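PDB 6ZXU: oxidoreductase, NAD-binding/iron-sulfur cluster-binding protein, which acts as a catabolic reductive dehalogenase, binding cobalamin (B12) and two [4Fe-4S] clusters and probably removing halogens from organohalide substrates. Local coordinates for residues Tyr115-Ser120 with Ala180-Gly185; Ala312-Gly315 with Lys319-Glu322; Leu386-Tyr389 with Phe394-Ile397; Glu417-Tyr422 with Arg475-Ala480; Glu610-Val615 with Ala620-Met625. All coordinates share one frame; numbering follows the deposited sequence.

Contact 1. Residues Tyr115-Ser120 with Ala180-Gly185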
# COMPACT_ATOMS: atom_id res chain seq x y z
N TYR A 115 -0.29 -8.43 -11.08
CA TYR A 115 -1.29 -8.69 -10.09
C TYR A 115 -0.88 -8.03 -8.75
O TYR A 115 -1.73 -7.50 -8.06
CB TYR A 115 -1.50 -10.23 -9.89
CG TYR A 115 -2.31 -10.86 -11.01
CD1 TYR A 115 -3.55 -10.36 -11.33
CD2 TYR A 115 -1.82 -11.90 -11.75
CE1 TYR A 115 -4.32 -10.91 -12.33
CE2 TYR A 115 -2.58 -12.44 -12.76
CZ TYR A 115 -3.81 -11.97 -13.05
OH TYR A 115 -4.60 -12.52 -13.99
N PHE A 116 0.40 -8.06 -8.42
CA PHE A 116 0.96 -7.35 -7.26
C PHE A 116 0.59 -5.85 -7.29
O PHE A 116 0.23 -5.26 -6.26
CB PHE A 116 2.44 -7.59 -7.19
CG PHE A 116 3.17 -6.76 -6.15
CD1 PHE A 116 3.01 -7.06 -4.78
CD2 PHE A 116 4.03 -5.77 -6.50
CE1 PHE A 116 3.69 -6.36 -3.83
CE2 PHE A 116 4.71 -5.01 -5.53
CZ PHE A 116 4.53 -5.33 -4.20
N LEU A 117 0.57 -5.28 -8.48
CA LEU A 117 0.22 -3.86 -8.68
C LEU A 117 -1.25 -3.65 -8.86
O LEU A 117 -1.68 -2.59 -9.22
CB LEU A 117 0.99 -3.29 -9.86
CG LEU A 117 2.49 -3.32 -9.77
CD1 LEU A 117 3.11 -2.84 -11.05
CD2 LEU A 117 3.03 -2.47 -8.64
N ASP A 118 -2.04 -4.68 -8.61
CA ASP A 118 -3.48 -4.62 -8.66
C ASP A 118 -4.08 -4.51 -10.11
O ASP A 118 -5.15 -3.97 -10.30
CB ASP A 118 -4.03 -3.56 -7.71
CG ASP A 118 -3.53 -3.75 -6.31
OD1 ASP A 118 -3.89 -4.82 -5.71
OD2 ASP A 118 -2.72 -2.90 -5.83
N ALA A 119 -3.43 -5.14 -11.10
CA ALA A 119 -4.14 -5.49 -12.31
C ALA A 119 -5.26 -6.44 -11.95
O ALA A 119 -5.14 -7.25 -11.07
CB ALA A 119 -3.20 -6.16 -13.33
N SER A 120 -6.37 -6.35 -12.67
CA SER A 120 -7.51 -7.25 -12.50
C SER A 120 -7.34 -8.57 -13.23
O SER A 120 -7.78 -9.62 -12.75
CB SER A 120 -8.84 -6.55 -12.97
OG SER A 120 -9.11 -5.35 -12.19
N ALA A 180 1.56 0.25 -16.23
CA ALA A 180 2.42 0.09 -17.45
C ALA A 180 3.78 0.74 -17.32
O ALA A 180 4.77 0.20 -17.79
CB ALA A 180 1.69 0.63 -18.67
N ALA A 181 3.84 1.91 -16.68
CA ALA A 181 5.09 2.64 -16.43
C ALA A 181 5.97 1.89 -15.47
O ALA A 181 7.17 1.77 -15.72
CB ALA A 181 4.80 4.03 -15.86
N ILE A 182 5.38 1.27 -14.45
CA ILE A 182 6.17 0.57 -13.45
C ILE A 182 6.73 -0.72 -14.07
O ILE A 182 7.89 -1.03 -13.90
CB ILE A 182 5.35 0.29 -12.18
CG1 ILE A 182 5.05 1.57 -11.46
CG2 ILE A 182 6.14 -0.63 -11.30
CD1 ILE A 182 3.96 1.41 -10.40
N LEU A 183 5.88 -1.45 -14.78
CA LEU A 183 6.26 -2.70 -15.31
C LEU A 183 7.26 -2.59 -16.46
O LEU A 183 8.19 -3.36 -16.53
CB LEU A 183 5.07 -3.53 -15.74
CG LEU A 183 4.15 -4.10 -14.61
CD1 LEU A 183 3.00 -4.82 -15.23
CD2 LEU A 183 4.96 -5.00 -13.69
N SER A 184 7.06 -1.62 -17.34
CA SER A 184 8.04 -1.33 -18.38
C SER A 184 9.35 -0.91 -17.81
O SER A 184 10.41 -1.39 -18.23
CB SER A 184 7.49 -0.32 -19.36
OG SER A 184 7.34 0.96 -18.82
N GLY A 185 9.32 -0.08 -16.75
CA GLY A 185 10.56 0.28 -16.11
C GLY A 185 11.26 -0.83 -15.43
O GLY A 185 12.48 -0.89 -15.42
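Leu117 reaches out from the Schellman motif that ends helix 103-116 and sets one methyl, CD1, on helix 168-190, where Ile182 and Leu183 receive it. All three residues are buried, and the meeting is purely apolar. Asp118, with its positive phi, is the C-prime residue of the motif, and its N bonds back to Tyr115 O at 2.9 Å. That turn ends the helix with Leu117 aimed at the second helix. CD1 stands anti to CA (chi2 175°), which extends this branch toward helix 168-190; the CA atoms of Leu117 and Ile182 are 8.8 Å apart. Leu183 starts off to one side of the contact and swings its tip back, so that the two leucines run past each other in opposite directions. Helix 342-354 packs on Ile182 through Met347 and Leu350, while Leu144 of strand 142-149 touches Leu183. Next in the chain, Asp118 OD2 forms salt bridges with Arg451 and Arg455 of helix 445-469. Within the contact everything converges on a single carbon: Leu117 CD1 lies 3.8 Å from Ile182 CG2 and 3.9 Å from Leu183 CD2.

Contact 2. Residues Ala312-Gly315 with Lys319-Glu322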
# COMPACT_ATOMS: atom_id res chain seq x y z
N ALA A 312 11.36 18.12 15.26
CA ALA A 312 11.91 18.51 13.98
C ALA A 312 11.79 17.33 12.94
O ALA A 312 11.98 16.17 13.32
CB ALA A 312 13.39 18.91 14.15
N LYS A 313 11.48 17.61 11.69
CA LYS A 313 11.61 16.58 10.63
C LYS A 313 13.03 15.98 10.60
O LYS A 313 13.21 14.85 10.26
CB LYS A 313 11.33 17.14 9.23
CG LYS A 313 9.94 16.95 8.79
CD LYS A 313 9.67 17.25 7.35
CE LYS A 313 10.10 16.08 6.51
NZ LYS A 313 9.54 16.37 5.13
N ARG A 314 14.00 16.78 10.96
CA ARG A 314 15.36 16.35 11.05
C ARG A 314 15.58 15.24 12.09
O ARG A 314 16.63 14.55 12.07
CB ARG A 314 16.25 17.58 11.35
CG ARG A 314 17.75 17.32 11.59
CD ARG A 314 18.51 16.72 10.38
NE ARG A 314 19.90 16.62 10.75
CZ ARG A 314 20.41 15.68 11.54
NH1 ARG A 314 19.65 14.71 11.95
NH2 ARG A 314 21.67 15.65 11.88
N GLY A 315 14.61 15.00 12.97
CA GLY A 315 14.66 13.90 13.92
C GLY A 315 14.11 12.56 13.48
O GLY A 315 14.31 11.57 14.20
N LYS A 319 16.24 10.62 8.23
CA LYS A 319 16.95 11.89 8.09
C LYS A 319 18.21 11.92 8.95
O LYS A 319 19.26 12.42 8.53
CB LYS A 319 16.04 13.08 8.43
CG LYS A 319 14.80 13.19 7.61
CD LYS A 319 15.14 12.85 6.23
CE LYS A 319 14.27 13.56 5.23
NZ LYS A 319 12.93 13.12 5.27
N ARG A 320 18.18 11.31 10.12
CA ARG A 320 19.35 11.19 10.94
C ARG A 320 20.43 10.37 10.29
O ARG A 320 21.61 10.72 10.29
CB ARG A 320 19.03 10.66 12.32
CG ARG A 320 18.06 11.53 13.10
CD ARG A 320 18.12 11.29 14.61
NE ARG A 320 19.34 11.78 15.25
CZ ARG A 320 19.54 11.91 16.56
NH1 ARG A 320 18.57 11.63 17.43
NH2 ARG A 320 20.71 12.26 16.99
N ALA A 321 20.02 9.25 9.67
CA ALA A 321 20.96 8.41 8.93
C ALA A 321 21.60 9.16 7.77
O ALA A 321 22.79 9.13 7.62
CB ALA A 321 20.23 7.14 8.44
N GLU A 322 20.78 9.85 6.96
CA GLU A 322 21.23 10.63 5.86
C GLU A 322 22.25 11.69 6.31
O GLU A 322 23.20 11.95 5.60
CB GLU A 322 20.05 11.36 5.24
CG GLU A 322 20.48 12.16 4.06
CD GLU A 322 19.32 12.74 3.28
OE1 GLU A 322 18.09 12.47 3.60
OE2 GLU A 322 19.66 13.53 2.33
O HOH W 1 11.12 14.87 2.89
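The 3-10 turn at 313-315 is followed closely by helix 317-323, bringing Arg314 CA within 5.6 Å of Lys319 CA and Gly315 CA within 6.2 Å of Arg320 CA. Carbonyls of the turn meet aliphatic carbons of the helix: Lys313 O lies 3.5 Å from Lys319 CG, and Arg314 O is equally close to Arg320 CG. Arg314 O is buried here and has no hydrogen-bonding partner in the model. Although Arg314 leaves the backbone heading away from the helix, the bend at chi2 (63°) folds its guanidinium back, and Arg320 CG meets it at the edge, in plane, 3.7 Å from NH1. The two arginine chains cross nearly perpendicularly, their guanidinium planes 57° apart. Asp325 OD2 forms salt bridges with both Arg314 NH1 and Arg320 NE, which probably offsets their like charge. Lys313 NZ donates to the O of a water at 3.1 Å and also bonds to Ser482 O. To that water Lys319 NZ makes only a weak bond. Gly315 touches the cobalamin, and Phe317, at the start of the helix, is a cobalamin-binding residue, so this turn-helix junction belongs to the wall of the B12 pocket.

Contact 3. Residues Leu386-Tyr389 with Phe394-Ile397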
# COMPACT_ATOMS: atom_id res chain seq x y z
N LEU A 386 -14.95 8.66 -2.37
CA LEU A 386 -13.93 9.04 -3.29
C LEU A 386 -12.67 8.23 -3.08
O LEU A 386 -12.11 7.64 -4.03
CB LEU A 386 -13.65 10.52 -3.20
CG LEU A 386 -12.65 11.11 -4.13
CD1 LEU A 386 -13.07 10.79 -5.57
CD2 LEU A 386 -12.43 12.61 -3.98
N GLY A 387 -12.25 8.08 -1.85
CA GLY A 387 -11.05 7.25 -1.56
C GLY A 387 -11.26 5.79 -1.96
O GLY A 387 -10.37 5.22 -2.57
N TYR A 388 -12.44 5.22 -1.73
CA TYR A 388 -12.70 3.80 -2.08
C TYR A 388 -12.75 3.61 -3.59
O TYR A 388 -12.10 2.72 -4.13
CB TYR A 388 -13.93 3.28 -1.37
CG TYR A 388 -13.74 3.23 0.14
CD1 TYR A 388 -12.71 2.45 0.72
CD2 TYR A 388 -14.57 3.90 0.98
CE1 TYR A 388 -12.53 2.42 2.07
CE2 TYR A 388 -14.40 3.85 2.38
CZ TYR A 388 -13.39 3.13 2.91
OH TYR A 388 -13.19 3.05 4.28
N TYR A 389 -13.32 4.58 -4.27
CA TYR A 389 -13.35 4.59 -5.72
C TYR A 389 -11.99 4.56 -6.35
O TYR A 389 -11.78 3.93 -7.39
CB TYR A 389 -14.11 5.87 -6.22
CG TYR A 389 -14.07 6.12 -7.68
CD1 TYR A 389 -14.71 5.27 -8.61
CD2 TYR A 389 -13.46 7.24 -8.17
CE1 TYR A 389 -14.74 5.57 -9.98
CE2 TYR A 389 -13.50 7.56 -9.52
CZ TYR A 389 -14.15 6.69 -10.42
OH TYR A 389 -14.14 7.04 -11.73
N PHE A 394 -8.93 1.50 3.45
CA PHE A 394 -9.65 2.18 4.53
C PHE A 394 -9.54 3.67 4.37
O PHE A 394 -8.47 4.19 3.99
CB PHE A 394 -9.07 1.80 5.89
CG PHE A 394 -9.21 0.35 6.26
CD1 PHE A 394 -8.33 -0.59 5.77
CD2 PHE A 394 -10.27 -0.09 7.00
CE1 PHE A 394 -8.49 -1.94 6.04
CE2 PHE A 394 -10.43 -1.45 7.28
CZ PHE A 394 -9.53 -2.36 6.79
N VAL A 395 -10.57 4.38 4.71
CA VAL A 395 -10.58 5.83 4.78
C VAL A 395 -11.19 6.28 6.14
O VAL A 395 -12.20 5.75 6.57
CB VAL A 395 -11.42 6.52 3.65
CG1 VAL A 395 -11.27 8.03 3.71
CG2 VAL A 395 -11.05 6.03 2.28
N GLY A 396 -10.47 7.15 6.81
CA GLY A 396 -10.94 7.78 8.03
C GLY A 396 -10.57 9.25 8.03
O GLY A 396 -9.66 9.67 7.37
N ILE A 397 -11.20 10.01 8.90
CA ILE A 397 -11.05 11.43 8.99
C ILE A 397 -10.95 11.87 10.43
O ILE A 397 -11.70 11.37 11.29
CB ILE A 397 -12.30 12.15 8.34
CG1 ILE A 397 -12.50 11.65 6.90
CG2 ILE A 397 -12.08 13.66 8.37
CD1 ILE A 397 -13.83 11.98 6.31
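Gly387 lays its bare CA against Val395, 4.0 Å from CG2, and lets helix 376-390 come close to strand 394-399: the CA atoms of Gly387 and Val395 are 6.5 Å apart. Next along the helix, Tyr388 does most of the work. Its ring reaches over to the start of the strand with CG anti to the carbonyl carbon (chi1 -65°), and Val395 CG2 sits over one face as a CH-pi contact, 3.9 Å from the ring centroid and 14° off the normal. The helix and strand are joined by a short connection and pack as an alpha-beta unit, with the strand at one margin of a four-stranded antiparallel sheet. Phe394 pairs there with Leu427, and Val395 also packs on Val424 and Met426 of strand 422-429. Beyond the ring, Tyr388 OH accepts a hydrogen bond from Val395 N at 3.0 Å, with an N-H...O angle of 147°. Phe394 leaves the backbone away from the helix, and its ring meets that of Tyr288, while Tyr388 OH lies 3.7 Å from Phe394 CA.

Contact 4. Residues Glu417-Tyr422 with Arg475-Ala480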
# COMPACT_ATOMS: atom_id res chain seq x y z
N GLU A 417 3.89 25.38 10.00
CA GLU A 417 2.66 25.82 10.59
C GLU A 417 1.64 24.73 10.54
O GLU A 417 1.67 23.88 9.63
CB GLU A 417 2.07 27.02 9.83
CG GLU A 417 3.00 28.26 9.83
CD GLU A 417 3.41 28.72 11.23
OE1 GLU A 417 4.66 28.99 11.45
OE2 GLU A 417 2.46 28.79 12.10
N ALA A 418 0.74 24.72 11.48
CA ALA A 418 -0.43 23.84 11.39
C ALA A 418 -1.46 24.43 10.42
O ALA A 418 -2.49 24.96 10.84
CB ALA A 418 -1.03 23.62 12.78
N TYR A 419 -1.24 24.29 9.12
CA TYR A 419 -1.98 25.06 8.17
C TYR A 419 -3.36 24.57 7.78
O TYR A 419 -4.12 25.34 7.20
CB TYR A 419 -1.09 25.34 6.94
CG TYR A 419 -0.32 24.11 6.45
CD1 TYR A 419 -0.96 23.11 5.78
CD2 TYR A 419 1.04 24.02 6.67
CE1 TYR A 419 -0.26 21.97 5.33
CE2 TYR A 419 1.75 22.94 6.24
CZ TYR A 419 1.08 21.88 5.57
OH TYR A 419 1.82 20.82 5.07
N HIS A 420 -3.74 23.31 8.05
CA HIS A 420 -5.01 22.80 7.68
C HIS A 420 -5.73 22.23 8.91
O HIS A 420 -5.12 21.76 9.84
CB HIS A 420 -4.92 21.67 6.66
CG HIS A 420 -4.48 22.09 5.32
ND1 HIS A 420 -3.63 21.35 4.55
CD2 HIS A 420 -4.72 23.23 4.61
CE1 HIS A 420 -3.37 22.00 3.42
NE2 HIS A 420 -4.03 23.14 3.45
N ASP A 421 -7.04 22.19 8.83
CA ASP A 421 -7.91 21.76 9.93
C ASP A 421 -8.16 20.29 10.07
O ASP A 421 -8.44 19.84 11.14
CB ASP A 421 -9.27 22.43 9.71
CG ASP A 421 -9.24 23.99 9.99
OD1 ASP A 421 -8.34 24.44 10.73
OD2 ASP A 421 -10.10 24.72 9.39
N TYR A 422 -8.15 19.55 8.95
CA TYR A 422 -8.53 18.15 8.95
C TYR A 422 -7.47 17.28 8.29
O TYR A 422 -6.73 17.73 7.45
CB TYR A 422 -9.86 17.94 8.21
CG TYR A 422 -11.02 18.66 8.79
CD1 TYR A 422 -11.67 18.16 9.93
CD2 TYR A 422 -11.39 19.94 8.31
CE1 TYR A 422 -12.70 18.85 10.53
CE2 TYR A 422 -12.42 20.63 8.90
CZ TYR A 422 -13.06 20.08 9.98
OH TYR A 422 -14.07 20.72 10.58
N ARG A 475 -3.21 19.46 0.94
CA ARG A 475 -1.88 19.00 0.62
C ARG A 475 -1.73 17.55 1.03
O ARG A 475 -2.13 17.17 2.14
CB ARG A 475 -0.87 19.84 1.35
CG ARG A 475 0.52 19.43 1.00
CD ARG A 475 1.57 20.39 1.34
NE ARG A 475 2.88 19.80 1.07
CZ ARG A 475 3.63 19.94 -0.04
NH1 ARG A 475 3.21 20.67 -1.07
NH2 ARG A 475 4.81 19.38 -0.11
N SER A 476 -1.19 16.70 0.15
CA SER A 476 -0.92 15.30 0.56
C SER A 476 0.46 15.19 1.21
O SER A 476 1.32 16.04 1.08
CB SER A 476 -1.04 14.33 -0.62
OG SER A 476 -0.02 14.51 -1.50
N HIS A 477 0.61 14.14 1.99
CA HIS A 477 1.78 13.88 2.80
C HIS A 477 2.26 12.46 2.59
O HIS A 477 1.70 11.51 3.13
CB HIS A 477 1.38 14.14 4.26
CG HIS A 477 0.88 15.53 4.50
ND1 HIS A 477 1.70 16.59 4.73
CD2 HIS A 477 -0.37 16.00 4.59
CE1 HIS A 477 0.98 17.66 4.95
NE2 HIS A 477 -0.28 17.32 4.88
N SER A 478 3.28 12.32 1.75
CA SER A 478 3.78 11.06 1.23
C SER A 478 5.05 10.61 1.91
O SER A 478 5.62 11.29 2.74
CB SER A 478 4.00 11.20 -0.28
OG SER A 478 5.11 12.08 -0.50
N ASN A 479 5.52 9.42 1.56
CA ASN A 479 6.79 8.93 2.07
C ASN A 479 7.92 9.89 1.65
O ASN A 479 8.87 10.07 2.37
CB ASN A 479 7.11 7.51 1.54
CG ASN A 479 7.41 7.49 0.01
OD1 ASN A 479 6.54 7.87 -0.88
ND2 ASN A 479 8.61 7.00 -0.33
N ALA A 480 7.79 10.47 0.46
CA ALA A 480 8.81 11.35 -0.11
C ALA A 480 8.78 12.74 0.50
O ALA A 480 9.81 13.41 0.56
CB ALA A 480 8.68 11.42 -1.60
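Tyr419 pushes its hydroxyl against the edge of the His477 ring, OH lying near the ring plane and 3.3 Å from CE1. The two side chains arrive from opposite directions, one from the loop before strand 422-429 and the other from strand 474-477. With CG of Tyr419 between the backbone N and the carbonyl carbon (chi1 45°), its ring lies over its neighbour: Tyr419 CD1 stands 3.4 Å above the plane of the His420 imidazole, over its centre. The phenol oxygen touches a second side chain as well, Arg475 CD at 3.8 Å. There the extended arginine passes obliquely, with its guanidinium plane turned 84° from the tyrosine ring. Tyr419 OH has its hydrogen bond with Glu483 OE1, so the approach to His477 CE1 is a close contact beside that bond.

His420 meets the strand at Arg475. Its CE1 lies 3.6 Å from Arg475 N and 3.9 Å from Arg475 CB, the latter at the ring edge and in plane. Both imidazole nitrogens of His420 are engaged, ND1 with Thr520 OG1 and NE2 with Ser473 OG, which fixes the rotation of the ring. Thr520 OG1 is shared with His477 NE2, while His477 ND1 bonds to Glu483 N, and Arg475 NH1 holds Gly359 O. Thr520 belongs to strand 514-521, which lies between strands 422-429 and 474-477 in the four-stranded antiparallel sheet. The contact therefore joins side chains across that central strand, at an end of the sheet where His477 adjoins the cobalamin-binding residues Val484 and His486.

Contact 5. Residues Glu610-Val615 with Ala620-Met625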
# COMPACT_ATOMS: atom_id res chain seq x y z
N GLU A 610 -12.60 -12.08 14.73
CA GLU A 610 -13.82 -11.86 15.51
C GLU A 610 -13.70 -12.40 16.91
O GLU A 610 -14.09 -11.76 17.89
CB GLU A 610 -15.04 -12.46 14.86
CG GLU A 610 -15.43 -11.87 13.51
CD GLU A 610 -16.63 -12.65 12.80
OE1 GLU A 610 -16.48 -13.78 12.20
OE2 GLU A 610 -17.76 -12.09 12.80
N LEU A 611 -13.16 -13.60 17.05
CA LEU A 611 -13.00 -14.17 18.34
C LEU A 611 -12.02 -13.37 19.17
O LEU A 611 -12.22 -13.23 20.37
CB LEU A 611 -12.56 -15.64 18.25
CG LEU A 611 -13.52 -16.67 17.73
CD1 LEU A 611 -12.82 -17.99 17.39
CD2 LEU A 611 -14.59 -16.90 18.77
N SER A 612 -10.91 -12.92 18.56
CA SER A 612 -9.94 -12.12 19.28
C SER A 612 -10.56 -10.86 19.82
O SER A 612 -10.29 -10.47 20.93
CB SER A 612 -8.75 -11.78 18.39
OG SER A 612 -8.17 -12.92 17.76
N ILE A 613 -11.44 -10.22 19.03
CA ILE A 613 -12.15 -9.05 19.46
C ILE A 613 -13.19 -9.34 20.53
O ILE A 613 -13.17 -8.68 21.58
CB ILE A 613 -12.78 -8.35 18.24
CG1 ILE A 613 -11.67 -7.90 17.30
CG2 ILE A 613 -13.60 -7.16 18.67
CD1 ILE A 613 -12.20 -7.43 16.00
N LYS A 614 -14.05 -10.33 20.31
CA LYS A 614 -15.24 -10.53 21.12
C LYS A 614 -15.06 -11.45 22.32
O LYS A 614 -15.91 -11.45 23.20
CB LYS A 614 -16.32 -11.21 20.32
CG LYS A 614 -16.69 -10.60 18.98
CD LYS A 614 -17.54 -9.41 19.05
CE LYS A 614 -17.90 -9.11 17.59
NZ LYS A 614 -18.72 -10.23 17.05
N VAL A 615 -14.03 -12.29 22.36
CA VAL A 615 -13.95 -13.29 23.41
C VAL A 615 -12.56 -13.22 24.09
O VAL A 615 -11.64 -13.89 23.66
CB VAL A 615 -14.17 -14.73 22.81
CG1 VAL A 615 -14.13 -15.78 23.91
CG2 VAL A 615 -15.47 -14.84 22.04
N ALA A 620 -5.39 -15.91 24.58
CA ALA A 620 -4.16 -16.67 24.88
C ALA A 620 -4.04 -17.92 24.04
O ALA A 620 -2.95 -18.27 23.61
CB ALA A 620 -4.08 -17.00 26.36
N ALA A 621 -5.16 -18.58 23.80
CA ALA A 621 -5.19 -19.75 22.94
C ALA A 621 -4.91 -19.44 21.50
O ALA A 621 -4.24 -20.17 20.82
CB ALA A 621 -6.54 -20.44 23.00
N ILE A 622 -5.50 -18.36 21.01
CA ILE A 622 -5.21 -17.88 19.65
C ILE A 622 -3.74 -17.52 19.48
O ILE A 622 -3.09 -17.89 18.51
CB ILE A 622 -6.18 -16.74 19.29
CG1 ILE A 622 -7.59 -17.23 19.14
CG2 ILE A 622 -5.75 -16.07 17.99
CD1 ILE A 622 -8.63 -16.13 19.12
N ILE A 623 -3.18 -16.85 20.46
CA ILE A 623 -1.76 -16.48 20.44
C ILE A 623 -0.88 -17.74 20.38
O ILE A 623 0.04 -17.83 19.56
CB ILE A 623 -1.44 -15.59 21.69
CG1 ILE A 623 -2.04 -14.22 21.49
CG2 ILE A 623 0.02 -15.48 21.93
CD1 ILE A 623 -2.25 -13.50 22.81
N ALA A 624 -1.19 -18.72 21.20
CA ALA A 624 -0.39 -19.95 21.28
C ALA A 624 -0.57 -20.83 20.05
O ALA A 624 0.43 -21.37 19.52
CB ALA A 624 -0.73 -20.70 22.53
N MET A 625 -1.78 -20.92 19.54
CA MET A 625 -2.00 -21.73 18.35
C MET A 625 -1.42 -21.13 17.11
O MET A 625 -1.13 -21.85 16.14
CB MET A 625 -3.48 -22.08 18.16
CG MET A 625 -4.03 -23.10 19.18
SD MET A 625 -3.07 -24.65 19.41
CE MET A 625 -3.20 -25.28 17.76
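Ile622 is the residue of helix 619-628 that reaches helix 603-614, and it does so mainly with one methyl. After Ala620 and Ala621, which do not touch the other helix, comes Ile622, whose side chain leaves the backbone toward that helix. With CG1 anti to the carbonyl carbon (chi1 -69°) and CD1 carried on in an extended line (chi2 166°), the CD1 methyl comes to 3.5 Å from Ser612 OG and 4.1 Å from Leu611 CB. The second branch is farther off, CG2 lying 4.0 Å from the same Ser612 OG. The CA atoms of Ser612 and Ile622 are 7.5 Å apart.

The hydroxyl oxygen of Ser612 is in van der Waals contact with the CD1 methyl; its hydrogen bond is with Leu608 O, one turn back in its own helix, so that OG is satisfied while the isoleucine rests against it. The methyl approaches the serine backbone too, with Ile622 CD1 lying 4.0 Å from Ser612 N. Ile623, the next residue, packs on Phe538 and on Cys542, a ligand of a [4Fe-4S] cluster, and Phe538 and Trp597 also touch Ser612. Arg619, just before the segment, ties the helices further by bonding from NE to Ser612 O. This is a helical hairpin, two consecutive helices joined by a short turn, packed beside the ferredoxin-type iron-sulfur domain, with the side chain of Ser612 about 9 Å from a bound [4Fe-4S] cluster.

From the N terminus, the five contacts follow one another in series, each closing before the next opens, so none nest or cross. Contact 1 closes a loop of 59 residues and joins the end of helix 103-116 to helix 168-190. Contact 2 spans three residues, at the cobalamin pocket. Contact 3 closes a tight helix-to-strand turn, and contact 4 a longer loop of 52 residues; both reach the same four-stranded sheet, at strands 394-399 and 474-477, with centres about 17 Å apart. Contacts 2 and 4 come within about 5 Å at their nearest atoms. Contact 5, a short hairpin beside the iron-sulfur domain, lies across the chain's centre from contact 1.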